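Local coordinates for phosphogluconate dehydrogenase NAD-binding putative C-terminal domain-containing protein (Sinorhizobium meliloti, PDB 4EZB) that is of unknown function but may act as an oxidoreductase that uses a dinucleotide bound to a Rossmann-type domain, at residues A88-S93 with V116-N121; S141-A146 with I160-R165; A289-Q294 with P307-R312. All coordinates share one frame; numbering follows the deposited sequence.

Contact 1 of 3, residues A88-S93 with V116-N121; sequences ADVVLS and VFIDLN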
ATOM      1  N   ALA A  88     -43.146  13.369   7.415  1.00 60.81           N
ATOM      2  CA  ALA A  88     -42.015  13.436   6.490  1.00 58.24           C
ATOM      3  C   ALA A  88     -42.108  12.407   5.370  1.00 51.32           C
ATOM      4  O   ALA A  88     -42.624  11.308   5.572  1.00 49.27           O
ATOM      5  CB  ALA A  88     -40.710  13.278   7.248  1.00 58.42           C
ATOM      6  N   ASP A  89     -41.642  12.805   4.186  1.00 47.51           N
ATOM      7  CA  ASP A  89     -41.387  11.879   3.077  1.00 50.91           C
ATOM      8  C   ASP A  89     -39.997  11.260   3.209  1.00 51.35           C
ATOM      9  O   ASP A  89     -39.786  10.103   2.839  1.00 58.06           O
ATOM     10  CB  ASP A  89     -41.463  12.592   1.721  1.00 53.29           C
ATOM     11  CG  ASP A  89     -42.737  13.396   1.557  1.00 62.63           C
ATOM     12  OD1 ASP A  89     -43.826  12.786   1.389  1.00 61.34           O
ATOM     13  OD2 ASP A  89     -42.636  14.645   1.613  1.00 66.76           O
ATOM     14  N   VAL A  90     -39.053  12.049   3.714  1.00 48.26           N
ATOM     15  CA  VAL A  90     -37.675  11.627   3.879  1.00 47.16           C
ATOM     16  C   VAL A  90     -37.184  12.002   5.264  1.00 47.20           C
ATOM     17  O   VAL A  90     -37.183  13.168   5.634  1.00 48.71           O
ATOM     18  CB  VAL A  90     -36.776  12.307   2.844  1.00 45.76           C
ATOM     19  CG1 VAL A  90     -35.336  11.890   3.055  1.00 43.38           C
ATOM     20  CG2 VAL A  90     -37.249  11.966   1.423  1.00 46.13           C
ATOM     21  N   VAL A  91     -36.760  11.001   6.017  1.00 42.17           N
ATOM     22  CA  VAL A  91     -36.155  11.213   7.304  1.00 39.85           C
ATOM     23  C   VAL A  91     -34.631  11.007   7.235  1.00 39.18           C
ATOM     24  O   VAL A  91     -34.155   9.935   6.802  1.00 40.98           O
ATOM     25  CB  VAL A  91     -36.790  10.276   8.353  1.00 39.10           C
ATOM     26  CG1 VAL A  91     -36.206  10.545   9.740  1.00 36.09           C
ATOM     27  CG2 VAL A  91     -38.308  10.462   8.369  1.00 37.57           C
ATOM     28  N   LEU A  92     -33.876  12.034   7.637  1.00 34.17           N
ATOM     29  CA  LEU A  92     -32.412  11.986   7.659  1.00 31.61           C
ATOM     30  C   LEU A  92     -31.897  11.733   9.103  1.00 32.33           C
ATOM     31  O   LEU A  92     -32.145  12.533  10.015  1.00 31.88           O
ATOM     32  CB  LEU A  92     -31.813  13.281   7.114  1.00 30.99           C
ATOM     33  CG  LEU A  92     -32.118  13.710   5.660  1.00 35.16           C
ATOM     34  CD1 LEU A  92     -31.192  14.840   5.221  1.00 37.05           C
ATOM     35  CD2 LEU A  92     -32.004  12.574   4.648  1.00 37.52           C
ATOM     36  N   SER A  93     -31.185  10.633   9.310  1.00 32.71           N
ATOM     37  CA  SER A  93     -30.688  10.303  10.661  1.00 32.79           C
ATOM     38  C   SER A  93     -29.236  10.724  10.796  1.00 32.20           C
ATOM     39  O   SER A  93     -28.370  10.111  10.224  1.00 33.54           O
ATOM     40  CB  SER A  93     -30.822   8.805  10.955  1.00 34.00           C
ATOM     41  OG  SER A  93     -30.533   8.535  12.329  1.00 36.44           O
ATOM     42  N   VAL A 116     -39.183   7.304   3.381  1.00 43.00           N
ATOM     43  CA  VAL A 116     -37.844   6.728   3.343  1.00 41.45           C
ATOM     44  C   VAL A 116     -37.004   7.276   4.516  1.00 38.43           C
ATOM     45  O   VAL A 116     -36.911   8.481   4.695  1.00 39.63           O
ATOM     46  CB  VAL A 116     -37.155   7.014   1.986  1.00 41.63           C
ATOM     47  CG1 VAL A 116     -35.787   6.355   1.939  1.00 40.91           C
ATOM     48  CG2 VAL A 116     -38.009   6.519   0.820  1.00 39.57           C
ATOM     49  N   PHE A 117     -36.464   6.379   5.335  1.00 35.38           N
ATOM     50  CA  PHE A 117     -35.503   6.700   6.392  1.00 32.76           C
ATOM     51  C   PHE A 117     -34.122   6.522   5.772  1.00 30.82           C
ATOM     52  O   PHE A 117     -33.796   5.411   5.305  1.00 31.66           O
ATOM     53  CB  PHE A 117     -35.700   5.683   7.513  1.00 34.42           C
ATOM     54  CG  PHE A 117     -34.900   5.958   8.766  1.00 32.53           C
ATOM     55  CD1 PHE A 117     -35.427   6.758   9.782  1.00 31.34           C
ATOM     56  CD2 PHE A 117     -33.653   5.367   8.949  1.00 31.18           C
ATOM     57  CE1 PHE A 117     -34.711   6.982  10.963  1.00 31.40           C
ATOM     58  CE2 PHE A 117     -32.929   5.576  10.114  1.00 29.99           C
ATOM     59  CZ  PHE A 117     -33.463   6.390  11.129  1.00 30.41           C
ATOM     60  N   ILE A 118     -33.336   7.600   5.703  1.00 28.93           N
ATOM     61  CA  ILE A 118     -31.983   7.508   5.196  1.00 28.10           C
ATOM     62  C   ILE A 118     -31.024   7.622   6.368  1.00 28.89           C
ATOM     63  O   ILE A 118     -31.004   8.619   7.098  1.00 30.90           O
ATOM     64  CB  ILE A 118     -31.638   8.600   4.141  1.00 30.16           C
ATOM     65  CG1 ILE A 118     -32.686   8.685   3.033  1.00 30.22           C
ATOM     66  CG2 ILE A 118     -30.266   8.336   3.527  1.00 31.40           C
ATOM     67  CD1 ILE A 118     -32.376   9.767   2.009  1.00 31.70           C
ATOM     68  N   ASP A 119     -30.233   6.587   6.576  1.00 29.94           N
ATOM     69  CA  ASP A 119     -29.338   6.585   7.710  1.00 31.54           C
ATOM     70  C   ASP A 119     -28.031   7.177   7.255  1.00 31.61           C
ATOM     71  O   ASP A 119     -27.354   6.579   6.441  1.00 33.37           O
ATOM     72  CB  ASP A 119     -29.119   5.167   8.216  1.00 34.87           C
ATOM     73  CG  ASP A 119     -28.343   5.142   9.516  1.00 39.29           C
ATOM     74  OD1 ASP A 119     -28.980   4.838  10.566  1.00 40.96           O
ATOM     75  OD2 ASP A 119     -27.110   5.450   9.489  1.00 37.02           O
ATOM     76  N   LEU A 120     -27.665   8.340   7.773  1.00 33.59           N
ATOM     77  CA  LEU A 120     -26.410   8.963   7.338  1.00 36.77           C
ATOM     78  C   LEU A 120     -25.278   8.892   8.354  1.00 37.93           C
ATOM     79  O   LEU A 120     -24.280   9.617   8.222  1.00 38.40           O
ATOM     80  CB  LEU A 120     -26.636  10.434   6.959  1.00 38.03           C
ATOM     81  CG  LEU A 120     -27.719  10.662   5.931  1.00 37.14           C
ATOM     82  CD1 LEU A 120     -28.076  12.147   5.903  1.00 36.55           C
ATOM     83  CD2 LEU A 120     -27.250  10.145   4.577  1.00 36.39           C
ATOM     84  N   ASN A 121     -25.418   8.053   9.361  1.00 37.24           N
ATOM     85  CA  ASN A 121     -24.430   7.931  10.419  1.00 38.21           C
ATOM     86  C   ASN A 121     -23.096   7.272  10.076  1.00 40.89           C
ATOM     87  O   ASN A 121     -23.033   6.457   9.195  1.00 40.19           O
ATOM     88  CB  ASN A 121     -25.069   7.276  11.609  1.00 38.15           C
ATOM     89  CG  ASN A 121     -26.246   8.054  12.103  1.00 41.93           C
ATOM     90  OD1 ASN A 121     -26.123   9.206  12.440  1.00 43.48           O
ATOM     91  ND2 ASN A 121     -27.395   7.450  12.089  1.00 39.96           N
TER
HETATM   92  O   HOH W   1     -30.547   5.759  12.739  1.00 47.81           O
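Ser93 meets the ring of Phe117 through its CB, which lies 3.6 Å from Phe117 CZ, while Val91 meets the same ring obliquely at another carbon, with CG1 3.9 Å from Phe117 CD1. The ring gets there because Phe117 carries CG anti to its own nitrogen (chi1 -173°), which lays it along the neighbouring strand. On the face that bears Val90, Leu92, Val116 and Ile118, Ile118 CD1 touches two methyls of the neighbouring strand, 3.8 Å from Val90 CG1 and 3.9 Å from Leu92 CD2; the Leu92 and Ile118 side chains run side by side in the same direction. Parallel pairing holds the backbones in step: Val91 N gives to Val116 O, Ile118 N to Val91 O at 2.7 Å and Ser93 N to Ile118 O, all close to straight. The two strands and helix 100-107 form a right-handed beta-alpha-beta unit of the Rossmann-type domain, and strand 26-30 pairs with the far edge of 90-93. Past the strand ends, Leu120 N still reaches Ser93 O. Here the polar groups cluster: one water accepts from Ser93 OG and donates to Asp119 OD1, 2.8 Å each, and Asn121 ND2 adds a weak bond to Ser93 OG. Asp119 OD2 takes Asn121 N from above the carboxylate plane, an Asx turn, and also forms a salt bridge with Lys128. Asn121 OD1 accepts from Val95 N, which fixes the turn of its amide. Val170 and Leu174 of helix 167-175 cover Ile118.

Contact 2 of 3, residues S141-A146 with I160-R165; sequences SFVEGA and ILVAGR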
ATOM      1  N   SER A 141     -39.621   2.614   4.462  1.00 43.66           N
ATOM      2  CA  SER A 141     -38.479   2.090   3.718  1.00 43.84           C
ATOM      3  C   SER A 141     -37.171   2.612   4.319  1.00 41.14           C
ATOM      4  O   SER A 141     -37.156   3.669   4.937  1.00 43.35           O
ATOM      5  CB  SER A 141     -38.557   2.552   2.251  1.00 44.47           C
ATOM      6  OG  SER A 141     -39.724   2.073   1.602  1.00 45.75           O
ATOM      7  N   PHE A 142     -36.084   1.882   4.101  1.00 36.43           N
ATOM      8  CA  PHE A 142     -34.772   2.243   4.606  1.00 35.15           C
ATOM      9  C   PHE A 142     -33.816   2.448   3.428  1.00 35.05           C
ATOM     10  O   PHE A 142     -33.814   1.650   2.515  1.00 35.48           O
ATOM     11  CB  PHE A 142     -34.235   1.132   5.522  1.00 36.03           C
ATOM     12  CG  PHE A 142     -32.827   1.389   6.044  1.00 34.28           C
ATOM     13  CD1 PHE A 142     -32.627   2.134   7.190  1.00 33.52           C
ATOM     14  CD2 PHE A 142     -31.716   0.878   5.373  1.00 35.31           C
ATOM     15  CE1 PHE A 142     -31.332   2.352   7.683  1.00 35.28           C
ATOM     16  CE2 PHE A 142     -30.415   1.104   5.840  1.00 36.85           C
ATOM     17  CZ  PHE A 142     -30.224   1.846   6.996  1.00 35.30           C
ATOM     18  N   VAL A 143     -33.042   3.534   3.418  1.00 33.79           N
ATOM     19  CA  VAL A 143     -31.978   3.675   2.426  1.00 32.62           C
ATOM     20  C   VAL A 143     -30.707   3.907   3.231  1.00 32.02           C
ATOM     21  O   VAL A 143     -30.689   4.683   4.168  1.00 31.34           O
ATOM     22  CB  VAL A 143     -32.214   4.827   1.413  1.00 33.44           C
ATOM     23  CG1 VAL A 143     -30.948   5.147   0.639  1.00 31.03           C
ATOM     24  CG2 VAL A 143     -33.333   4.473   0.421  1.00 35.70           C
ATOM     25  N   GLU A 144     -29.633   3.242   2.873  1.00 31.58           N
ATOM     26  CA  GLU A 144     -28.412   3.473   3.627  1.00 33.06           C
ATOM     27  C   GLU A 144     -27.568   4.556   2.969  1.00 36.20           C
ATOM     28  O   GLU A 144     -27.270   4.459   1.788  1.00 39.13           O
ATOM     29  CB  GLU A 144     -27.629   2.167   3.705  1.00 36.26           C
ATOM     30  CG  GLU A 144     -26.243   2.397   4.285  1.00 41.30           C
ATOM     31  CD  GLU A 144     -25.149   1.793   3.454  1.00 39.53           C
ATOM     32  OE1 GLU A 144     -24.020   1.741   3.957  1.00 44.62           O
ATOM     33  OE2 GLU A 144     -25.408   1.363   2.319  1.00 37.05           O
ATOM     34  N   GLY A 145     -27.174   5.583   3.718  1.00 35.19           N
ATOM     35  CA  GLY A 145     -26.277   6.599   3.165  1.00 32.76           C
ATOM     36  C   GLY A 145     -24.919   6.661   3.840  1.00 34.91           C
ATOM     37  O   GLY A 145     -24.732   6.190   4.985  1.00 32.97           O
ATOM     38  N   ALA A 146     -23.963   7.261   3.143  1.00 36.53           N
ATOM     39  CA  ALA A 146     -22.642   7.476   3.702  1.00 34.00           C
ATOM     40  C   ALA A 146     -22.114   8.812   3.217  1.00 35.53           C
ATOM     41  O   ALA A 146     -22.037   9.074   2.012  1.00 38.42           O
ATOM     42  CB  ALA A 146     -21.707   6.339   3.330  1.00 30.70           C
ATOM     43  N   ILE A 160     -22.942  12.530  -0.793  1.00 41.40           N
ATOM     44  CA  ILE A 160     -23.530  11.399  -0.062  1.00 38.13           C
ATOM     45  C   ILE A 160     -23.682  10.210  -1.011  1.00 38.35           C
ATOM     46  O   ILE A 160     -24.157  10.369  -2.128  1.00 38.39           O
ATOM     47  CB  ILE A 160     -24.870  11.797   0.595  1.00 36.45           C
ATOM     48  CG1 ILE A 160     -24.606  12.817   1.704  1.00 33.98           C
ATOM     49  CG2 ILE A 160     -25.586  10.572   1.163  1.00 34.45           C
ATOM     50  CD1 ILE A 160     -25.824  13.541   2.257  1.00 35.43           C
ATOM     51  N   LEU A 161     -23.217   9.032  -0.586  1.00 35.14           N
ATOM     52  CA  LEU A 161     -23.541   7.797  -1.282  1.00 31.82           C
ATOM     53  C   LEU A 161     -24.760   7.138  -0.627  1.00 30.93           C
ATOM     54  O   LEU A 161     -24.870   7.121   0.603  1.00 32.03           O
ATOM     55  CB  LEU A 161     -22.338   6.857  -1.268  1.00 32.93           C
ATOM     56  CG  LEU A 161     -21.036   7.383  -1.948  1.00 37.20           C
ATOM     57  CD1 LEU A 161     -19.963   6.302  -2.029  1.00 38.83           C
ATOM     58  CD2 LEU A 161     -21.286   7.972  -3.338  1.00 35.32           C
ATOM     59  N   VAL A 162     -25.660   6.602  -1.443  1.00 30.53           N
ATOM     60  CA  VAL A 162     -26.844   5.867  -0.954  1.00 31.48           C
ATOM     61  C   VAL A 162     -26.991   4.481  -1.614  1.00 33.53           C
ATOM     62  O   VAL A 162     -26.603   4.272  -2.776  1.00 35.76           O
ATOM     63  CB  VAL A 162     -28.137   6.720  -1.060  1.00 32.64           C
ATOM     64  CG1 VAL A 162     -28.134   7.814  -0.001  1.00 32.08           C
ATOM     65  CG2 VAL A 162     -28.267   7.368  -2.438  1.00 33.62           C
ATOM     66  N   ALA A 163     -27.521   3.518  -0.868  1.00 32.21           N
ATOM     67  CA  ALA A 163     -27.749   2.174  -1.386  1.00 32.60           C
ATOM     68  C   ALA A 163     -29.064   1.636  -0.826  1.00 32.44           C
ATOM     69  O   ALA A 163     -29.348   1.815   0.358  1.00 32.26           O
ATOM     70  CB  ALA A 163     -26.614   1.259  -0.949  1.00 32.56           C
ATOM     71  N   GLY A 164     -29.826   0.926  -1.652  1.00 32.37           N
ATOM     72  CA  GLY A 164     -31.075   0.293  -1.188  1.00 34.55           C
ATOM     73  C   GLY A 164     -32.079   0.225  -2.316  1.00 37.44           C
ATOM     74  O   GLY A 164     -31.856   0.819  -3.384  1.00 34.34           O
ATOM     75  N   ARG A 165     -33.170  -0.514  -2.095  1.00 39.46           N
ATOM     76  CA  ARG A 165     -34.245  -0.619  -3.076  1.00 42.99           C
ATOM     77  C   ARG A 165     -34.548   0.774  -3.655  1.00 41.18           C
ATOM     78  O   ARG A 165     -34.504   0.962  -4.872  1.00 41.81           O
ATOM     79  CB  ARG A 165     -35.497  -1.242  -2.435  1.00 49.35           C
ATOM     80  CG  ARG A 165     -36.231  -2.260  -3.294  1.00 60.16           C
ATOM     81  CD  ARG A 165     -37.679  -2.484  -2.846  1.00 73.56           C
ATOM     82  NE  ARG A 165     -37.812  -2.946  -1.455  1.00 88.05           N
ATOM     83  CZ  ARG A 165     -38.225  -4.161  -1.080  1.00 98.29           C
ATOM     84  NH1 ARG A 165     -38.306  -4.465   0.215  1.00 95.72           N
ATOM     85  NH2 ARG A 165     -38.559  -5.076  -1.985  1.00103.31           N
TER
HETATM   86  O   HOH W   2     -37.977  -0.429   0.409  1.00 32.35           O
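Val143 pushes its CG1 methyl against Val162, 3.6 Å from Val162 CB, the two side chains slanting across each other on a face of the sheet. Gly145, directly opposite Val162 in a non-hydrogen-bonded pair, lets the strands come in to 4.2 Å between Gly145 CA and Val162 CA. Its CA lies 3.0 Å from Leu161 O in a CA-H...O contact, and Val162 CG1 lies beside it at 3.9 Å. On the other face Glu144 extends with CG anti to N (chi1 171°) and then bends at chi2, which brings OE2 within 3.5 Å of the Ala163 methyl. Antiparallel bonding flanks the glycine: Glu144 and Ala163 exchange N-H...O bonds in both directions, as do Ala146 and Leu161, with Ala146 N 2.7 Å from Leu161 O. These strands, 141-147 and 159-163, form a beta hairpin, the one antiparallel pairing in a sheet whose other neighbours run parallel. Leu161 also packs on Ala191 and Leu194 of helix 190-218. The buried Glu144 carboxylate accepts from backbone N-H groups at the start of that helix, OE1 from Ser192 N and OE2 from Ala191 N, so the helix dipole would be expected to favour its charged form.

Contact 3 of 3, residues A289-Q294 with P307-R312; sequences AAMKDQ and PVLARR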
ATOM      1  N   ALA A 289       1.951  10.015  16.221  1.00 44.78           N
ATOM      2  CA  ALA A 289       2.559  10.132  17.556  1.00 47.29           C
ATOM      3  C   ALA A 289       4.028  10.546  17.437  1.00 52.64           C
ATOM      4  O   ALA A 289       4.475  11.505  18.078  1.00 55.87           O
ATOM      5  CB  ALA A 289       2.420   8.817  18.332  1.00 45.39           C
ATOM      6  N   ALA A 290       4.764   9.822  16.597  1.00 52.39           N
ATOM      7  CA  ALA A 290       6.172  10.082  16.360  1.00 52.62           C
ATOM      8  C   ALA A 290       6.452  11.536  15.977  1.00 52.90           C
ATOM      9  O   ALA A 290       7.461  12.107  16.402  1.00 53.82           O
ATOM     10  CB  ALA A 290       6.699   9.138  15.281  1.00 51.99           C
HETATM   11  N   MSE A 291       5.552  12.139  15.201  1.00 50.30           N
HETATM   12  CA  MSE A 291       5.786  13.494  14.684  1.00 53.46           C
HETATM   13  C   MSE A 291       5.334  14.648  15.561  1.00 55.86           C
HETATM   14  O   MSE A 291       5.768  15.779  15.344  1.00 57.30           O
HETATM   15  CB  MSE A 291       5.134  13.614  13.319  1.00 54.21           C
HETATM   16  CG  MSE A 291       5.914  12.783  12.298  1.00 62.46           C
HETATM   17 SE   MSE A 291       5.266  13.225  10.478  1.00 76.76          SE
HETATM   18  CE  MSE A 291       3.628  12.119  10.589  1.00 61.17           C
ATOM     19  N   LYS A 292       4.468  14.386  16.542  1.00 57.06           N
ATOM     20  CA  LYS A 292       3.958  15.427  17.451  1.00 62.68           C
ATOM     21  C   LYS A 292       5.087  16.041  18.283  1.00 65.11           C
ATOM     22  O   LYS A 292       5.972  15.318  18.746  1.00 67.67           O
ATOM     23  CB  LYS A 292       2.894  14.849  18.397  1.00 68.01           C
ATOM     24  CG  LYS A 292       1.458  14.830  17.868  1.00 72.45           C
ATOM     25  CD  LYS A 292       0.533  15.855  18.539  1.00 81.54           C
ATOM     26  CE  LYS A 292       0.547  15.771  20.073  1.00 90.92           C
ATOM     27  NZ  LYS A 292      -0.541  16.518  20.772  1.00 91.10           N
ATOM     28  N   ASP A 293       5.050  17.367  18.465  1.00 68.37           N
ATOM     29  CA  ASP A 293       6.004  18.121  19.341  1.00 71.09           C
ATOM     30  C   ASP A 293       7.477  18.013  18.893  1.00 69.18           C
ATOM     31  O   ASP A 293       8.391  17.919  19.721  1.00 72.53           O
ATOM     32  CB  ASP A 293       5.850  17.719  20.823  1.00 76.51           C
ATOM     33  CG  ASP A 293       4.489  18.132  21.424  1.00 87.38           C
ATOM     34  OD1 ASP A 293       4.329  19.305  21.839  1.00 93.27           O
ATOM     35  OD2 ASP A 293       3.585  17.270  21.516  1.00 88.48           O
ATOM     36  N   GLN A 294       7.681  18.027  17.577  1.00 65.35           N
ATOM     37  CA  GLN A 294       9.006  17.905  16.954  1.00 64.39           C
ATOM     38  C   GLN A 294       9.339  19.136  16.099  1.00 61.80           C
ATOM     39  O   GLN A 294      10.327  19.143  15.369  1.00 60.80           O
ATOM     40  CB  GLN A 294       9.090  16.628  16.092  1.00 61.99           C
ATOM     41  CG  GLN A 294       8.791  15.319  16.820  1.00 61.93           C
ATOM     42  CD  GLN A 294       9.761  15.047  17.959  1.00 68.19           C
ATOM     43  OE1 GLN A 294      10.976  15.041  17.761  1.00 68.02           O
ATOM     44  NE2 GLN A 294       9.225  14.824  19.164  1.00 70.49           N
ATOM     45  N   PRO A 307      12.998  12.442   8.024  1.00 45.32           N
ATOM     46  CA  PRO A 307      14.084  12.296   9.022  1.00 48.52           C
ATOM     47  C   PRO A 307      13.555  12.208  10.445  1.00 48.92           C
ATOM     48  O   PRO A 307      14.134  11.519  11.300  1.00 49.02           O
ATOM     49  CB  PRO A 307      14.933  13.549   8.813  1.00 48.89           C
ATOM     50  CG  PRO A 307      14.696  13.896   7.379  1.00 48.37           C
ATOM     51  CD  PRO A 307      13.251  13.563   7.106  1.00 45.17           C
ATOM     52  N   VAL A 308      12.432  12.871  10.683  1.00 48.17           N
ATOM     53  CA  VAL A 308      11.833  12.824  11.994  1.00 47.78           C
ATOM     54  C   VAL A 308      11.284  11.423  12.271  1.00 48.00           C
ATOM     55  O   VAL A 308      11.611  10.842  13.313  1.00 49.37           O
ATOM     56  CB  VAL A 308      10.808  13.950  12.221  1.00 46.74           C
ATOM     57  CG1 VAL A 308       9.983  13.672  13.472  1.00 48.64           C
ATOM     58  CG2 VAL A 308      11.532  15.283  12.347  1.00 46.49           C
ATOM     59  N   LEU A 309      10.488  10.886  11.340  1.00 46.66           N
ATOM     60  CA  LEU A 309       9.972   9.516  11.419  1.00 45.99           C
ATOM     61  C   LEU A 309      11.082   8.475  11.514  1.00 48.94           C
ATOM     62  O   LEU A 309      10.993   7.540  12.321  1.00 49.07           O
ATOM     63  CB  LEU A 309       9.152   9.180  10.172  1.00 43.40           C
ATOM     64  CG  LEU A 309       7.741   9.720  10.043  1.00 44.42           C
ATOM     65  CD1 LEU A 309       7.167   9.282   8.701  1.00 43.32           C
ATOM     66  CD2 LEU A 309       6.886   9.223  11.209  1.00 43.41           C
ATOM     67  N   ALA A 310      12.098   8.608  10.657  1.00 48.73           N
ATOM     68  CA  ALA A 310      13.254   7.704  10.680  1.00 50.96           C
ATOM     69  C   ALA A 310      13.805   7.580  12.115  1.00 54.28           C
ATOM     70  O   ALA A 310      13.925   6.473  12.654  1.00 53.37           O
ATOM     71  CB  ALA A 310      14.337   8.185   9.725  1.00 49.73           C
ATOM     72  N   ARG A 311      14.091   8.724  12.729  1.00 57.52           N
ATOM     73  CA  ARG A 311      14.621   8.770  14.090  1.00 63.47           C
ATOM     74  C   ARG A 311      13.596   8.387  15.147  1.00 64.23           C
ATOM     75  O   ARG A 311      13.883   7.586  16.033  1.00 65.59           O
ATOM     76  CB  ARG A 311      15.208  10.150  14.381  1.00 68.49           C
ATOM     77  CG  ARG A 311      16.733  10.189  14.487  1.00 76.20           C
ATOM     78  CD  ARG A 311      17.454   9.231  13.535  1.00 78.53           C
ATOM     79  NE  ARG A 311      17.563   9.738  12.166  1.00 78.53           N
ATOM     80  CZ  ARG A 311      18.143   9.076  11.168  1.00 77.57           C
ATOM     81  NH1 ARG A 311      18.199   9.622   9.959  1.00 75.04           N
ATOM     82  NH2 ARG A 311      18.672   7.873  11.382  1.00 77.94           N
ATOM     83  N   ARG A 312      12.392   8.934  15.031  1.00 62.20           N
ATOM     84  CA  ARG A 312      11.400   8.783  16.085  1.00 64.46           C
ATOM     85  C   ARG A 312      10.706   7.427  16.111  1.00 62.93           C
ATOM     86  O   ARG A 312      10.357   6.952  17.200  1.00 61.86           O
ATOM     87  CB  ARG A 312      10.370   9.901  16.048  1.00 68.47           C
ATOM     88  CG  ARG A 312       9.823  10.216  17.424  1.00 75.25           C
ATOM     89  CD  ARG A 312      10.530  11.393  18.068  1.00 77.67           C
ATOM     90  NE  ARG A 312      10.173  11.509  19.482  1.00 83.60           N
ATOM     91  CZ  ARG A 312       8.961  11.806  19.949  1.00 82.24           C
ATOM     92  NH1 ARG A 312       7.936  12.021  19.132  1.00 80.30           N
ATOM     93  NH2 ARG A 312       8.771  11.888  21.254  1.00 84.85           N
TER
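The C-terminal end of helix 275-291 packs against helix 301-312, the last helix of the chain, in the helical part of the protein. Ala290 lies centrally: its CB is 3.8 Å from Arg312 CB, and its carbonyl oxygen accepts from Arg312 NH1 at 2.8 Å. That oxygen lies in the guanidinium plane, whereas the donor stands 44° out of the carbonyl plane and thus comes from above the C=O. Arg312 bends at chi2 (97°), which carries its aliphatic stem over Ala290, with CG 3.2 Å from Ala290 O. Over one guanidinium face rests the amide of Gln294, the planes 17° apart and NE2 above the centre; NE2 and NH1 are both donors, so the two flat groups lie nearly parallel without a hydrogen bond between them. Gln294 NE2 also makes a weak bond to Lys292 O within its own turn. Beneath the polar groups, Gln294 CG meets Val308 CG1 at 3.9 Å, and the CG of Met291, a selenomethionine, meets Leu309 CD2 at 3.8 Å. The Met291 side chain continues to Thr249 and Phe250 of helix 238-268, while Leu309 also touches Ser214 of helix 190-218. After Met291 the chain leaves the helix through a type II beta turn, Met291 to Gln294. Two successive helices with apolar side chains between them and an arginine bonded to a last-turn carbonyl are helix-to-helix packing in the protein's all-helical part.

In the fold
Contacts 1 and 2 belong to one mixed sheet, their centres 9 Å apart. They touch where strand 116-119 pairs with strand 141-147: Phe117 O lies 2.8 Å from Val143 N and Phe117 N 2.8 Å from Ser141 O, both probable hydrogen bonds. Val116 CG1 also packs on Val143 CG2 at 3.4 Å, and Lys128 NZ joins them by bonding to Asn121 O and Gly145 O. Contact 3 lies in the helical part, on the opposite side of the chain's centre, with its centre about 44 Å from that of contact 1 and 41 Å from that of contact 2. Leu92 of contact 1 lies near a GxGxxA pattern at Gly31, Gly33 and Ala36, consistent with a dinucleotide site.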